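Local coordinates for lectin (Trichosanthes anguina, PDB 4HR6), which binds galactose-type sugars through ricin-like beta-trefoil domains, as the lectin chain of a nontoxic homologue of type II ribosome-inactivating proteins, at residues C19-G24 / Q41-W46; R32-P37 / T111-L116. One frame throughout, in Å; residues are numbered along the deposited sequence.

Contact 1: residues C19-G24 / Q41-W46; sequences CVDVAG and QVNQKW. With AMG (methyl alpha-D-galactopyranoside), chain D.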
ATOM      1  N   CYS C  19      -2.321 -21.944  -6.630  1.00 51.58           N
ATOM      2  CA  CYS C  19      -3.371 -21.334  -7.433  1.00 52.85           C
ATOM      3  C   CYS C  19      -4.633 -22.192  -7.558  1.00 57.08           C
ATOM      4  O   CYS C  19      -4.567 -23.424  -7.604  1.00 56.86           O
ATOM      5  CB  CYS C  19      -2.821 -21.003  -8.818  1.00 54.12           C
ATOM      6  SG  CYS C  19      -1.898 -19.448  -8.834  1.00 51.25           S
ATOM      7  N   VAL C  20      -5.777 -21.509  -7.600  1.00 55.61           N
ATOM      8  CA  VAL C  20      -7.062 -22.117  -7.870  1.00 55.25           C
ATOM      9  C   VAL C  20      -7.090 -22.568  -9.344  1.00 59.89           C
ATOM     10  O   VAL C  20      -6.783 -21.806 -10.270  1.00 54.79           O
ATOM     11  CB  VAL C  20      -8.204 -21.147  -7.531  1.00 54.82           C
ATOM     12  CG1 VAL C  20      -9.553 -21.726  -7.915  1.00 54.54           C
ATOM     13  CG2 VAL C  20      -8.172 -20.807  -6.043  1.00 53.71           C
ATOM     14  N   ASP C  21      -7.442 -23.834  -9.540  1.00 63.37           N
ATOM     15  CA  ASP C  21      -7.176 -24.544 -10.788  1.00 62.05           C
ATOM     16  C   ASP C  21      -8.306 -25.558 -10.975  1.00 65.22           C
ATOM     17  O   ASP C  21      -8.576 -26.363 -10.077  1.00 66.39           O
ATOM     18  CB  ASP C  21      -5.789 -25.211 -10.689  1.00 59.18           C
ATOM     19  CG  ASP C  21      -5.480 -26.154 -11.848  1.00 60.16           C
ATOM     20  OD1 ASP C  21      -4.350 -26.101 -12.393  1.00 53.48           O
ATOM     21  OD2 ASP C  21      -6.357 -26.970 -12.194  1.00 64.33           O
ATOM     22  N   VAL C  22      -8.998 -25.493 -12.109  1.00 68.03           N
ATOM     23  CA  VAL C  22     -10.082 -26.451 -12.369  1.00 75.44           C
ATOM     24  C   VAL C  22      -9.440 -27.762 -12.852  1.00 71.73           C
ATOM     25  O   VAL C  22      -8.736 -27.786 -13.864  1.00 64.12           O
ATOM     26  CB  VAL C  22     -11.213 -25.899 -13.294  1.00 80.88           C
ATOM     27  CG1 VAL C  22     -10.675 -25.016 -14.407  1.00 83.38           C
ATOM     28  CG2 VAL C  22     -12.063 -27.035 -13.859  1.00 83.04           C
ATOM     29  N   ALA C  23      -9.672 -28.833 -12.088  1.00 72.18           N
ATOM     30  CA  ALA C  23      -8.922 -30.090 -12.227  1.00 75.39           C
ATOM     31  C   ALA C  23      -8.870 -30.625 -13.664  1.00 74.87           C
ATOM     32  O   ALA C  23      -9.908 -30.891 -14.262  1.00 69.68           O
ATOM     33  CB  ALA C  23      -9.507 -31.144 -11.300  1.00 75.45           C
ATOM     34  N   GLY C  24      -7.654 -30.738 -14.208  1.00 77.19           N
ATOM     35  CA  GLY C  24      -7.411 -31.368 -15.511  1.00 78.03           C
ATOM     36  C   GLY C  24      -7.923 -30.652 -16.753  1.00 81.50           C
ATOM     37  O   GLY C  24      -7.807 -31.180 -17.863  1.00 82.61           O
ATOM     38  N   GLN C  41      -1.440 -21.652 -17.462  1.00 69.46           N
ATOM     39  CA  GLN C  41      -2.450 -22.492 -18.120  1.00 66.90           C
ATOM     40  C   GLN C  41      -3.853 -21.918 -17.970  1.00 65.71           C
ATOM     41  O   GLN C  41      -4.233 -21.443 -16.900  1.00 61.50           O
ATOM     42  CB  GLN C  41      -2.416 -23.953 -17.624  1.00 65.31           C
ATOM     43  CG  GLN C  41      -2.433 -24.156 -16.114  1.00 66.56           C
ATOM     44  CD  GLN C  41      -1.053 -24.464 -15.559  1.00 67.70           C
ATOM     45  OE1 GLN C  41      -0.090 -23.749 -15.831  1.00 69.00           O
ATOM     46  NE2 GLN C  41      -0.946 -25.544 -14.795  1.00 69.40           N
ATOM     47  N   VAL C  42      -4.620 -22.004 -19.053  1.00 64.30           N
ATOM     48  CA  VAL C  42      -5.932 -21.357 -19.171  1.00 63.29           C
ATOM     49  C   VAL C  42      -6.943 -21.800 -18.112  1.00 58.68           C
ATOM     50  O   VAL C  42      -7.895 -21.072 -17.819  1.00 50.36           O
ATOM     51  CB  VAL C  42      -6.529 -21.581 -20.590  1.00 66.34           C
ATOM     52  CG1 VAL C  42      -6.950 -23.038 -20.786  1.00 65.89           C
ATOM     53  CG2 VAL C  42      -7.696 -20.634 -20.852  1.00 66.13           C
ATOM     54  N   ASN C  43      -6.745 -22.994 -17.551  1.00 59.79           N
ATOM     55  CA  ASN C  43      -7.612 -23.496 -16.467  1.00 59.55           C
ATOM     56  C   ASN C  43      -7.294 -22.868 -15.097  1.00 60.79           C
ATOM     57  O   ASN C  43      -7.950 -23.185 -14.093  1.00 57.91           O
ATOM     58  CB  ASN C  43      -7.585 -25.038 -16.383  1.00 58.93           C
ATOM     59  CG  ASN C  43      -6.184 -25.606 -16.219  1.00 56.51           C
ATOM     60  OD1 ASN C  43      -5.286 -25.323 -17.018  1.00 57.26           O
ATOM     61  ND2 ASN C  43      -5.996 -26.428 -15.193  1.00 54.42           N
ATOM     62  N   GLN C  44      -6.296 -21.980 -15.063  1.00 60.91           N
ATOM     63  CA  GLN C  44      -6.021 -21.155 -13.871  1.00 60.57           C
ATOM     64  C   GLN C  44      -6.416 -19.686 -14.039  1.00 58.90           C
ATOM     65  O   GLN C  44      -6.304 -18.912 -13.092  1.00 55.51           O
ATOM     66  CB  GLN C  44      -4.549 -21.264 -13.476  1.00 58.47           C
ATOM     67  CG  GLN C  44      -4.242 -22.564 -12.758  1.00 57.88           C
ATOM     68  CD  GLN C  44      -2.798 -22.694 -12.339  1.00 57.42           C
ATOM     69  OE1 GLN C  44      -2.009 -21.752 -12.463  1.00 59.90           O
ATOM     70  NE2 GLN C  44      -2.439 -23.875 -11.839  1.00 57.38           N
ATOM     71  N   LYS C  45      -6.875 -19.314 -15.233  1.00 57.72           N
ATOM     72  CA  LYS C  45      -7.368 -17.967 -15.491  1.00 56.13           C
ATOM     73  C   LYS C  45      -8.796 -17.891 -15.007  1.00 55.45           C
ATOM     74  O   LYS C  45      -9.604 -18.768 -15.300  1.00 53.95           O
ATOM     75  CB  LYS C  45      -7.350 -17.622 -16.981  1.00 58.46           C
ATOM     76  CG  LYS C  45      -6.038 -17.874 -17.698  1.00 61.75           C
ATOM     77  CD  LYS C  45      -4.958 -16.873 -17.337  1.00 64.93           C
ATOM     78  CE  LYS C  45      -3.775 -17.010 -18.291  1.00 65.85           C
ATOM     79  NZ  LYS C  45      -2.466 -16.853 -17.594  1.00 66.03           N
ATOM     80  N   TRP C  46      -9.106 -16.842 -14.261  1.00 54.58           N
ATOM     81  CA  TRP C  46     -10.455 -16.606 -13.782  1.00 51.91           C
ATOM     82  C   TRP C  46     -10.898 -15.215 -14.202  1.00 52.11           C
ATOM     83  O   TRP C  46     -10.144 -14.238 -14.088  1.00 48.09           O
ATOM     84  CB  TRP C  46     -10.518 -16.773 -12.268  1.00 52.49           C
ATOM     85  CG  TRP C  46     -10.322 -18.195 -11.853  1.00 54.37           C
ATOM     86  CD1 TRP C  46      -9.144 -18.800 -11.556  1.00 53.94           C
ATOM     87  CD2 TRP C  46     -11.338 -19.203 -11.732  1.00 55.17           C
ATOM     88  NE1 TRP C  46      -9.358 -20.118 -11.236  1.00 55.21           N
ATOM     89  CE2 TRP C  46     -10.694 -20.396 -11.342  1.00 55.70           C
ATOM     90  CE3 TRP C  46     -12.727 -19.211 -11.915  1.00 54.81           C
ATOM     91  CZ2 TRP C  46     -11.393 -21.596 -11.124  1.00 54.49           C
ATOM     92  CZ3 TRP C  46     -13.425 -20.403 -11.695  1.00 57.42           C
ATOM     93  CH2 TRP C  46     -12.751 -21.579 -11.299  1.00 54.35           C
TER
HETATM   94  C1  AMG D 301      -2.837 -30.897 -15.651  1.00 84.32           C
HETATM   95  C2  AMG D 301      -3.114 -29.397 -15.761  1.00 83.19           C
HETATM   96  C3  AMG D 301      -3.011 -28.698 -14.402  1.00 81.88           C
HETATM   97  C4  AMG D 301      -3.791 -29.431 -13.307  1.00 81.10           C
HETATM   98  C5  AMG D 301      -3.559 -30.951 -13.341  1.00 83.36           C
HETATM   99  C6  AMG D 301      -4.520 -31.685 -12.404  1.00 83.34           C
HETATM  100  C7  AMG D 301      -0.762 -31.961 -16.231  1.00 85.73           C
HETATM  101  O1  AMG D 301      -1.460 -31.123 -15.308  1.00 85.55           O
HETATM  102  O2  AMG D 301      -2.178 -28.810 -16.672  1.00 80.39           O
HETATM  103  O3  AMG D 301      -3.493 -27.350 -14.508  1.00 84.28           O
HETATM  104  O4  AMG D 301      -5.186 -29.131 -13.430  1.00 74.09           O
HETATM  105  O5  AMG D 301      -3.713 -31.474 -14.669  1.00 84.21           O
HETATM  106  O6  AMG D 301      -3.857 -32.792 -11.784  1.00 84.27           O
HETATM  107  O   HOH W   1      -5.712 -19.066 -10.557  1.00 42.34           O

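Contact 2: residues R32-P37 / T111-L116; sequences RLILYP and TRSTNL. With AMG (methyl alpha-D-galactopyranoside), chain D.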
ATOM      1  N   ARG C  32     -14.468 -30.310 -10.694  1.00 66.09           N
ATOM      2  CA  ARG C  32     -13.966 -29.885  -9.384  1.00 64.07           C
ATOM      3  C   ARG C  32     -12.738 -28.970  -9.516  1.00 61.12           C
ATOM      4  O   ARG C  32     -12.010 -29.017 -10.523  1.00 57.41           O
ATOM      5  CB  ARG C  32     -13.632 -31.117  -8.533  1.00 61.73           C
ATOM      6  N   LEU C  33     -12.513 -28.143  -8.495  1.00 61.86           N
ATOM      7  CA  LEU C  33     -11.363 -27.211  -8.476  1.00 63.02           C
ATOM      8  C   LEU C  33     -10.406 -27.517  -7.342  1.00 59.58           C
ATOM      9  O   LEU C  33     -10.816 -27.709  -6.192  1.00 52.64           O
ATOM     10  CB  LEU C  33     -11.790 -25.741  -8.386  1.00 64.37           C
ATOM     11  CG  LEU C  33     -13.230 -25.470  -7.962  1.00 70.32           C
ATOM     12  CD1 LEU C  33     -13.333 -24.350  -6.936  1.00 74.75           C
ATOM     13  CD2 LEU C  33     -14.068 -25.190  -9.202  1.00 69.57           C
ATOM     14  N   ILE C  34      -9.124 -27.513  -7.687  1.00 58.08           N
ATOM     15  CA  ILE C  34      -8.047 -27.834  -6.762  1.00 64.33           C
ATOM     16  C   ILE C  34      -7.093 -26.650  -6.536  1.00 64.95           C
ATOM     17  O   ILE C  34      -7.150 -25.655  -7.260  1.00 62.72           O
ATOM     18  CB  ILE C  34      -7.206 -29.014  -7.305  1.00 63.65           C
ATOM     19  CG1 ILE C  34      -6.676 -28.710  -8.712  1.00 61.04           C
ATOM     20  CG2 ILE C  34      -8.041 -30.287  -7.328  1.00 66.97           C
ATOM     21  CD1 ILE C  34      -5.546 -29.609  -9.161  1.00 61.37           C
ATOM     22  N   LEU C  35      -6.226 -26.779  -5.532  1.00 63.38           N
ATOM     23  CA  LEU C  35      -4.993 -26.005  -5.471  1.00 64.25           C
ATOM     24  C   LEU C  35      -3.968 -26.696  -6.347  1.00 63.30           C
ATOM     25  O   LEU C  35      -3.869 -27.911  -6.320  1.00 62.42           O
ATOM     26  CB  LEU C  35      -4.423 -25.958  -4.058  1.00 68.61           C
ATOM     27  CG  LEU C  35      -5.140 -25.184  -2.962  1.00 72.40           C
ATOM     28  CD1 LEU C  35      -4.237 -25.179  -1.737  1.00 72.79           C
ATOM     29  CD2 LEU C  35      -5.487 -23.766  -3.393  1.00 75.04           C
ATOM     30  N   TYR C  36      -3.177 -25.923  -7.084  1.00 63.57           N
ATOM     31  CA  TYR C  36      -2.144 -26.481  -7.949  1.00 64.65           C
ATOM     32  C   TYR C  36      -1.053 -25.427  -8.185  1.00 63.02           C
ATOM     33  O   TYR C  36      -1.342 -24.243  -8.187  1.00 63.68           O
ATOM     34  CB  TYR C  36      -2.772 -26.930  -9.282  1.00 67.01           C
ATOM     35  CG  TYR C  36      -1.949 -27.945 -10.047  1.00 69.85           C
ATOM     36  CD1 TYR C  36      -2.064 -29.316  -9.781  1.00 72.91           C
ATOM     37  CD2 TYR C  36      -1.051 -27.545 -11.030  1.00 71.40           C
ATOM     38  CE1 TYR C  36      -1.307 -30.253 -10.475  1.00 73.19           C
ATOM     39  CE2 TYR C  36      -0.286 -28.475 -11.727  1.00 77.43           C
ATOM     40  CZ  TYR C  36      -0.420 -29.826 -11.446  1.00 74.74           C
ATOM     41  OH  TYR C  36       0.332 -30.738 -12.139  1.00 74.84           O
ATOM     42  N   PRO C  37       0.209 -25.852  -8.370  1.00 65.07           N
ATOM     43  CA  PRO C  37       1.256 -24.899  -8.724  1.00 66.82           C
ATOM     44  C   PRO C  37       0.802 -23.863  -9.756  1.00 67.20           C
ATOM     45  O   PRO C  37       0.184 -24.226 -10.760  1.00 63.03           O
ATOM     46  CB  PRO C  37       2.348 -25.793  -9.311  1.00 68.51           C
ATOM     47  CG  PRO C  37       2.180 -27.103  -8.616  1.00 67.30           C
ATOM     48  CD  PRO C  37       0.772 -27.183  -8.083  1.00 65.69           C
ATOM     49  N   THR C 111      -1.681 -29.337   0.490  1.00 78.20           N
ATOM     50  CA  THR C 111      -1.011 -30.158  -0.517  1.00 77.52           C
ATOM     51  C   THR C 111      -1.548 -29.926  -1.942  1.00 73.88           C
ATOM     52  O   THR C 111      -2.730 -29.615  -2.151  1.00 64.91           O
ATOM     53  CB  THR C 111      -1.057 -31.669  -0.130  1.00 79.40           C
ATOM     54  OG1 THR C 111      -0.182 -32.417  -0.977  1.00 79.34           O
ATOM     55  CG2 THR C 111      -2.474 -32.261  -0.225  1.00 80.41           C
ATOM     56  N   ARG C 112      -0.639 -30.057  -2.906  1.00 74.03           N
ATOM     57  CA  ARG C 112      -0.969 -30.108  -4.328  1.00 77.60           C
ATOM     58  C   ARG C 112      -2.176 -31.027  -4.594  1.00 76.59           C
ATOM     59  O   ARG C 112      -2.283 -32.108  -4.018  1.00 76.70           O
ATOM     60  CB  ARG C 112       0.267 -30.598  -5.104  1.00 82.27           C
ATOM     61  CG  ARG C 112       0.014 -31.052  -6.538  1.00 89.77           C
ATOM     62  CD  ARG C 112       1.204 -31.821  -7.088  1.00 93.64           C
ATOM     63  NE  ARG C 112       2.330 -30.943  -7.409  1.00 97.14           N
ATOM     64  CZ  ARG C 112       3.601 -31.335  -7.520  1.00 98.62           C
ATOM     65  NH1 ARG C 112       3.944 -32.606  -7.319  1.00 98.77           N
ATOM     66  NH2 ARG C 112       4.542 -30.446  -7.825  1.00 98.63           N
ATOM     67  N   SER C 113      -3.073 -30.576  -5.465  1.00 74.37           N
ATOM     68  CA  SER C 113      -4.270 -31.330  -5.871  1.00 75.03           C
ATOM     69  C   SER C 113      -5.343 -31.522  -4.778  1.00 75.85           C
ATOM     70  O   SER C 113      -6.199 -32.395  -4.906  1.00 76.10           O
ATOM     71  CB  SER C 113      -3.886 -32.688  -6.494  1.00 75.80           C
ATOM     72  OG  SER C 113      -2.875 -32.544  -7.483  1.00 75.24           O
ATOM     73  N   THR C 114      -5.315 -30.703  -3.727  1.00 75.25           N
ATOM     74  CA  THR C 114      -6.374 -30.714  -2.709  1.00 74.96           C
ATOM     75  C   THR C 114      -7.694 -30.187  -3.266  1.00 77.57           C
ATOM     76  O   THR C 114      -7.716 -29.175  -3.960  1.00 78.88           O
ATOM     77  CB  THR C 114      -6.015 -29.814  -1.512  1.00 74.43           C
ATOM     78  OG1 THR C 114      -4.815 -30.289  -0.892  1.00 76.29           O
ATOM     79  CG2 THR C 114      -7.154 -29.780  -0.485  1.00 71.93           C
ATOM     80  N   ASN C 115      -8.794 -30.855  -2.931  1.00 81.81           N
ATOM     81  CA  ASN C 115     -10.128 -30.392  -3.328  1.00 82.47           C
ATOM     82  C   ASN C 115     -10.509 -29.143  -2.543  1.00 78.87           C
ATOM     83  O   ASN C 115     -10.362 -29.110  -1.314  1.00 77.97           O
ATOM     84  CB  ASN C 115     -11.187 -31.484  -3.099  1.00 85.48           C
ATOM     85  CG  ASN C 115     -10.976 -32.711  -3.977  1.00 88.03           C
ATOM     86  OD1 ASN C 115     -10.282 -32.652  -4.992  1.00 90.20           O
ATOM     87  ND2 ASN C 115     -11.580 -33.832  -3.586  1.00 91.25           N
ATOM     88  N   LEU C 116     -10.983 -28.116  -3.255  1.00 74.49           N
ATOM     89  CA  LEU C 116     -11.464 -26.891  -2.612  1.00 71.25           C
ATOM     90  C   LEU C 116     -12.918 -27.066  -2.207  1.00 67.41           C
ATOM     91  O   LEU C 116     -13.704 -27.712  -2.903  1.00 64.92           O
ATOM     92  CB  LEU C 116     -11.323 -25.662  -3.524  1.00 72.48           C
ATOM     93  CG  LEU C 116      -9.932 -25.316  -4.079  1.00 72.33           C
ATOM     94  CD1 LEU C 116      -9.941 -23.895  -4.631  1.00 71.30           C
ATOM     95  CD2 LEU C 116      -8.841 -25.474  -3.032  1.00 71.76           C
TER
HETATM   96  C1  AMG D 301      -2.837 -30.897 -15.651  1.00 84.32           C
HETATM   97  C2  AMG D 301      -3.114 -29.397 -15.761  1.00 83.19           C
HETATM   98  C3  AMG D 301      -3.011 -28.698 -14.402  1.00 81.88           C
HETATM   99  C4  AMG D 301      -3.791 -29.431 -13.307  1.00 81.10           C
HETATM  100  C5  AMG D 301      -3.559 -30.951 -13.341  1.00 83.36           C
HETATM  101  C6  AMG D 301      -4.520 -31.685 -12.404  1.00 83.34           C
HETATM  102  C7  AMG D 301      -0.762 -31.961 -16.231  1.00 85.73           C
HETATM  103  O1  AMG D 301      -1.460 -31.123 -15.308  1.00 85.55           O
HETATM  104  O2  AMG D 301      -2.178 -28.810 -16.672  1.00 80.39           O
HETATM  105  O3  AMG D 301      -3.493 -27.350 -14.508  1.00 84.28           O
HETATM  106  O4  AMG D 301      -5.186 -29.131 -13.430  1.00 74.09           O
HETATM  107  O5  AMG D 301      -3.713 -31.474 -14.669  1.00 84.21           O
HETATM  108  O6  AMG D 301      -3.857 -32.792 -11.784  1.00 84.27           O

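Contact 1: residues C19-G24 / Q41-W46
Val-20 and Trp-46 open the packed half of this contact, which joins strand 19-22 of a ricin-type beta-trefoil domain to the loop leading into strand 46-49; together they line a galactoside site. The CG1 methyl of Val-20, anti to its own backbone N (chi1 175°), lies 3.7 Å from CZ2 of the indole. At the ring's edge, Trp-46 NE1 donates in the ring plane to Val-20 O over 3.2 Å, though it arrives above the plane of that carbonyl, and a water lies within hydrogen-bonding reach of both Val-20 O and Gln-44 O. The backbones are pinned next door by Val-22 N, which gives a straight bond to Asn-43 O (170°).

The other half faces the sugar, and here polar grips replace packing. Gln-44 runs extended beside Cys-19 CB, and its NE2 reaches the anti lone pair of Asp-21 OD1 at 3.0 Å, the two planes 73° apart; Gly-39 N donates to its OE1, and NE2 also donates to Pro-37 O. With its rotation thus restrained, the carboxylate takes two hydroxyls of methyl alpha-D-galactopyranoside, O3 on OD1 and O4 on OD2. Asn-43 ND2 has only weak bonds to Asp-21 OD2 and Val-22 O, and its stronger bond goes to the ligand. On the partly exposed side Gln-41 hardly touches 19-24, yet its bent chain returns NE2 to the sugar, while Gly-24 N donates to O4. Sugar O3 is therefore held by three side chains: Asp-21 OD1 accepts from it at 2.6 Å, and Asn-43 ND2 and Gln-41 NE2 donate to it from 2.8 and 3.1 Å.

Contact 2: residues R32-P37 / T111-L116
Leu-35 meets the 111-116 loop with both of its backbone polar atoms: its O accepts from Ser-113 N at 2.9 Å, and its N donates to Thr-114 O. A third bond runs from Leu-116 N to Leu-33 O. The loop thus adds itself to the edge of strand 33-36 in a single beta bridge, Ile-34 opposite Asn-115, while the other edge of the strand pairs with 19-22. At the bridge, Ile-34 CA also approaches Thr-114 O, a CA-H...O contact of 3.1 Å.

Side chains sort to the two faces. On the inner one, Leu-116 CD2 sits 3.7 Å from Leu-35 CG, its CD1 packs more loosely on Leu-33 CD1, and Leu-116 also touches Val-20 of strand 19-22. On the sugar-facing side, Ile-34 CD1 lies between Ser-113 CA and C6 of methyl alpha-D-galactopyranoside. Tyr-36, swung out with CG anti to its N (chi1 -159°), offers one ring face to the sugar, whose C4 stands 3.7 Å above the ring centre; Pro-37 CD lies over the opposite face, toward the rim, and Ser-113 OG comes to the edge. At the exposed end the Arg-112 guanidinium turns an edge to Pro-37 CG.

Further out, a type II beta turn from Thr-111 to Thr-114 shapes the loop. Thr-111 O receives both Thr-114 N and Thr-114 OG1 from the same side of its plane, the hydroxyl at 2.5 Å, with Ser-113 at the turn's positive-phi position. In this structure the loop pairing flanks the strand that carries Tyr-36, and an aromatic ring stacked on the apolar face of galactose is characteristic of the sugar sites of ricin-type beta-trefoil lectins.

The two contacts divide one galactoside site between them. Contact 1 is the buried one and supplies its polar wall, with carboxylate, amides and a backbone N-H bonding to sugar hydroxyls; contact 2, only partly buried, supplies the aromatic and aliphatic surface and runs out to exposed residues Thr-111 and Arg-112. Strands 19-22 and 33-36, one in each contact, are antiparallel neighbours in a two-stranded sheet: Asp-21 O lies 2.7 Å from Ile-34 N, and Ala-23 N probably bonds to Arg-32 O. The Cys-19 to Cys-38 disulfide ties the start of 19-22 to the chain just past 33-36. Asp-21 also packs against Tyr-36, bringing the hydrogen-bonding group beside the stacking ring.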